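Local coordinates for protein lipolytic enzyme (Clostridium thermocellum, PDB 2VPT) that serves as the catalytic domain of a cellulosomal family 3 carbohydrate esterase, which probably removes acetyl groups from xylan, at residues W90-L98 / W131-N139. Numbering follows the deposited sequence.
Sequences WIGGNDLLL and WPEAIKQYN
Y138 donates its hydroxyl to the backbone carbonyl of I91, with OH 2.8 Å from O. The bond bends at the acceptor (C=O...donor angle 136°), and the hydroxyl lies 19° from the carbonyl plane. While I91 O sits in the ring plane at its edge, G92 O lies over one face, displaced toward the rim. With CG anti to the backbone N (chi1 177°), the phenol extends from its helix to the turn at G92. There the hydroxyl also packs directly on the backbone of this glycine, 3.5 Å from G92 CA.

Side-chain packing continues the contact along helix 93-99. I135 brings CD1 to 3.7 Å from the bare CA of G93, a close approach to the helix backbone. Beside it, L96 CD2 packs against the backbone carbonyl of A134, 3.4 Å from its O, and makes apolar contacts with I135 CD1 and Y138 CB. Farther out, both methyls of L97 approach CG of the P132 ring, CD1 at 4.0 Å; a cis peptide precedes this proline.

G92 occupies the N-cap position of helix 93-99 within G92-G93-N94-D95, a match to the GxND motif of SGNH hydrolases, whose asparagine commonly contributes to the oxyanion hole. The carboxylate of D95 ties the first turn of helix 93-99 to I68 N and N103 ND2, and Y128 OH bonds to G93 N. Helices 68-82 and 104-117 pack against I91 and Y138, placing the contact just beyond the end of parallel strand 86-90.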
loop_
_atom_site.group_PDB
_atom_site.type_symbol
_atom_site.label_atom_id
_atom_site.label_comp_id
_atom_site.label_asym_id
_atom_site.label_seq_id
_atom_site.Cartn_x
_atom_site.Cartn_y
_atom_site.Cartn_z
ATOM N N TRP A 90 -16.232 -2.617 -1.901
ATOM C CA TRP A 90 -15.835 -3.845 -2.567
ATOM C C TRP A 90 -15.202 -4.730 -1.507
ATOM O O TRP A 90 -14.020 -4.577 -1.168
ATOM C CB TRP A 90 -14.877 -3.531 -3.730
ATOM C CG TRP A 90 -14.522 -4.710 -4.571
ATOM C CD1 TRP A 90 -15.089 -5.951 -4.536
ATOM C CD2 TRP A 90 -13.514 -4.766 -5.584
ATOM N NE1 TRP A 90 -14.484 -6.774 -5.444
ATOM C CE2 TRP A 90 -13.526 -6.064 -6.121
ATOM C CE3 TRP A 90 -12.606 -3.841 -6.099
ATOM C CZ2 TRP A 90 -12.664 -6.453 -7.131
ATOM C CZ3 TRP A 90 -11.760 -4.239 -7.112
ATOM C CH2 TRP A 90 -11.794 -5.524 -7.615
ATOM N N ILE A 91 -15.998 -5.660 -0.967
ATOM C CA ILE A 91 -15.589 -6.368 0.245
ATOM C C ILE A 91 -16.274 -7.723 0.365
ATOM O O ILE A 91 -17.343 -7.952 -0.211
ATOM C CB ILE A 91 -15.904 -5.478 1.468
ATOM C CG1 ILE A 91 -15.090 -5.853 2.712
ATOM C CG2 ILE A 91 -17.390 -5.434 1.751
ATOM C CD1 ILE A 91 -13.596 -5.592 2.601
ATOM N N GLY A 92 -15.619 -8.633 1.086
ATOM C CA GLY A 92 -16.202 -9.931 1.461
ATOM C C GLY A 92 -15.470 -11.130 0.926
ATOM O O GLY A 92 -15.715 -12.253 1.367
ATOM N N GLY A 93 -14.546 -10.927 -0.000
ATOM C CA GLY A 93 -13.765 -12.019 -0.520
ATOM C C GLY A 93 -12.946 -12.687 0.570
ATOM O O GLY A 93 -12.776 -13.905 0.563
ATOM N N ASN A 94 -12.423 -11.894 1.499
ATOM C CA ASN A 94 -11.611 -12.459 2.558
ATOM C C ASN A 94 -12.476 -13.213 3.563
ATOM O O ASN A 94 -12.005 -14.197 4.153
ATOM C CB ASN A 94 -10.742 -11.417 3.261
ATOM C CG ASN A 94 -9.624 -10.917 2.389
ATOM O OD1 ASN A 94 -9.369 -9.708 2.320
ATOM N ND2 ASN A 94 -8.963 -11.818 1.710
ATOM N N ASP A 95 -13.709 -12.769 3.792
ATOM C CA ASP A 95 -14.622 -13.565 4.653
ATOM C C ASP A 95 -14.715 -14.988 4.124
ATOM O O ASP A 95 -14.621 -15.948 4.893
ATOM C CB ASP A 95 -16.002 -12.945 4.737
ATOM C CG ASP A 95 -15.969 -11.544 5.305
ATOM O OD1 ASP A 95 -16.479 -11.324 6.422
ATOM O OD2 ASP A 95 -15.405 -10.641 4.628
ATOM N N LEU A 96 -14.863 -15.141 2.815
ATOM C CA LEU A 96 -14.934 -16.468 2.210
ATOM C C LEU A 96 -13.600 -17.192 2.263
ATOM O O LEU A 96 -13.504 -18.299 2.805
ATOM C CB LEU A 96 -15.447 -16.388 0.769
ATOM C CG LEU A 96 -15.482 -17.722 0.020
ATOM C CD1 LEU A 96 -16.468 -18.715 0.681
ATOM C CD2 LEU A 96 -15.834 -17.516 -1.440
ATOM N N LEU A 97 -12.559 -16.564 1.731
ATOM C CA LEU A 97 -11.299 -17.239 1.473
ATOM C C LEU A 97 -10.447 -17.382 2.735
ATOM O O LEU A 97 -9.721 -18.374 2.866
ATOM C CB LEU A 97 -10.525 -16.515 0.355
ATOM C CG LEU A 97 -11.254 -16.472 -0.989
ATOM C CD1 LEU A 97 -10.521 -15.531 -1.950
ATOM C CD2 LEU A 97 -11.413 -17.849 -1.610
ATOM N N LEU A 98 -10.552 -16.442 3.673
ATOM C CA LEU A 98 -9.773 -16.489 4.922
ATOM C C LEU A 98 -10.579 -17.035 6.092
ATOM O O LEU A 98 -10.009 -17.685 6.968
ATOM C CB LEU A 98 -9.214 -15.103 5.310
ATOM C CG LEU A 98 -7.859 -14.671 4.737
ATOM C CD1 LEU A 98 -7.587 -15.261 3.356
ATOM C CD2 LEU A 98 -7.738 -13.138 4.775
ATOM N N TRP A 131 -11.997 -14.948 -9.937
ATOM C CA TRP A 131 -10.727 -15.599 -9.627
ATOM C C TRP A 131 -10.373 -15.337 -8.170
ATOM O O TRP A 131 -10.408 -14.187 -7.745
ATOM C CB TRP A 131 -9.621 -15.036 -10.522
ATOM C CG TRP A 131 -8.349 -15.806 -10.436
ATOM C CD1 TRP A 131 -7.233 -15.469 -9.748
ATOM C CD2 TRP A 131 -8.076 -17.062 -11.061
ATOM N NE1 TRP A 131 -6.267 -16.430 -9.911
ATOM C CE2 TRP A 131 -6.761 -17.420 -10.717
ATOM C CE3 TRP A 131 -8.814 -17.913 -11.891
ATOM C CZ2 TRP A 131 -6.165 -18.607 -11.164
ATOM C CZ3 TRP A 131 -8.220 -19.088 -12.337
ATOM C CH2 TRP A 131 -6.909 -19.419 -11.973
ATOM N N PRO A 132 -10.090 -16.396 -7.383
ATOM C CA PRO A 132 -10.192 -17.814 -7.723
ATOM C C PRO A 132 -11.643 -18.203 -7.998
ATOM O O PRO A 132 -12.560 -17.484 -7.601
ATOM C CB PRO A 132 -9.676 -18.517 -6.461
ATOM C CG PRO A 132 -9.898 -17.558 -5.376
ATOM C CD PRO A 132 -9.687 -16.207 -5.980
ATOM N N GLU A 133 -11.835 -19.337 -8.667
ATOM C CA GLU A 133 -13.164 -19.843 -9.017
ATOM C C GLU A 133 -14.134 -19.809 -7.831
ATOM O O GLU A 133 -15.307 -19.478 -7.993
ATOM C CB GLU A 133 -13.034 -21.274 -9.582
ATOM C CG GLU A 133 -14.335 -22.063 -9.775
ATOM C CD GLU A 133 -15.019 -21.829 -11.115
ATOM O OE1 GLU A 133 -14.656 -20.864 -11.831
ATOM O OE2 GLU A 133 -15.935 -22.619 -11.449
ATOM N N ALA A 134 -13.627 -20.112 -6.636
ATOM C CA ALA A 134 -14.432 -20.165 -5.425
ATOM C C ALA A 134 -15.193 -18.870 -5.137
ATOM O O ALA A 134 -16.246 -18.897 -4.520
ATOM C CB ALA A 134 -13.554 -20.519 -4.227
ATOM N N ILE A 135 -14.667 -17.731 -5.583
ATOM C CA ILE A 135 -15.306 -16.453 -5.284
ATOM C C ILE A 135 -16.696 -16.323 -5.932
ATOM O O ILE A 135 -17.538 -15.565 -5.453
ATOM C CB ILE A 135 -14.399 -15.269 -5.694
ATOM C CG1 ILE A 135 -14.781 -14.001 -4.935
ATOM C CG2 ILE A 135 -14.505 -14.959 -7.196
ATOM C CD1 ILE A 135 -14.552 -14.033 -3.463
ATOM N N LYS A 136 -16.947 -17.092 -6.992
ATOM C CA LYS A 136 -18.243 -17.034 -7.673
ATOM C C LYS A 136 -19.406 -17.354 -6.722
ATOM O O LYS A 136 -20.509 -16.841 -6.873
ATOM C CB LYS A 136 -18.264 -17.996 -8.862
ATOM C CG LYS A 136 -17.286 -17.645 -9.992
ATOM C CD LYS A 136 -17.426 -18.629 -11.152
ATOM C CE LYS A 136 -16.435 -18.353 -12.253
ATOM N NZ LYS A 136 -16.480 -19.406 -13.309
ATOM N N GLN A 137 -19.153 -18.187 -5.716
ATOM C CA GLN A 137 -20.180 -18.529 -4.750
ATOM C C GLN A 137 -20.646 -17.313 -3.956
ATOM O O GLN A 137 -21.823 -17.166 -3.630
ATOM C CB GLN A 137 -19.666 -19.596 -3.780
ATOM C CG GLN A 137 -20.771 -20.315 -3.036
ATOM C CD GLN A 137 -20.278 -21.369 -2.059
ATOM O OE1 GLN A 137 -19.099 -21.430 -1.699
ATOM N NE2 GLN A 137 -21.198 -22.197 -1.611
ATOM N N TYR A 138 -19.697 -16.436 -3.628
ATOM C CA TYR A 138 -20.009 -15.183 -2.944
ATOM C C TYR A 138 -20.614 -14.165 -3.921
ATOM O O TYR A 138 -21.600 -13.508 -3.602
ATOM C CB TYR A 138 -18.749 -14.617 -2.282
ATOM C CG TYR A 138 -18.936 -13.283 -1.613
ATOM C CD1 TYR A 138 -19.936 -13.076 -0.691
ATOM C CD2 TYR A 138 -18.108 -12.214 -1.909
ATOM C CE1 TYR A 138 -20.116 -11.874 -0.080
ATOM C CE2 TYR A 138 -18.284 -11.003 -1.311
ATOM C CZ TYR A 138 -19.285 -10.820 -0.397
ATOM O OH TYR A 138 -19.500 -9.609 0.227
ATOM N N ASN A 139 -20.056 -14.072 -5.119
ATOM C CA ASN A 139 -20.618 -13.165 -6.132
ATOM C C ASN A 139 -22.121 -13.402 -6.286
ATOM O O ASN A 139 -22.902 -12.452 -6.393
ATOM C CB ASN A 139 -19.962 -13.383 -7.492
ATOM C CG ASN A 139 -18.565 -12.816 -7.587
ATOM O OD1 ASN A 139 -18.102 -12.085 -6.710
ATOM N ND2 ASN A 139 -17.887 -13.146 -8.674
#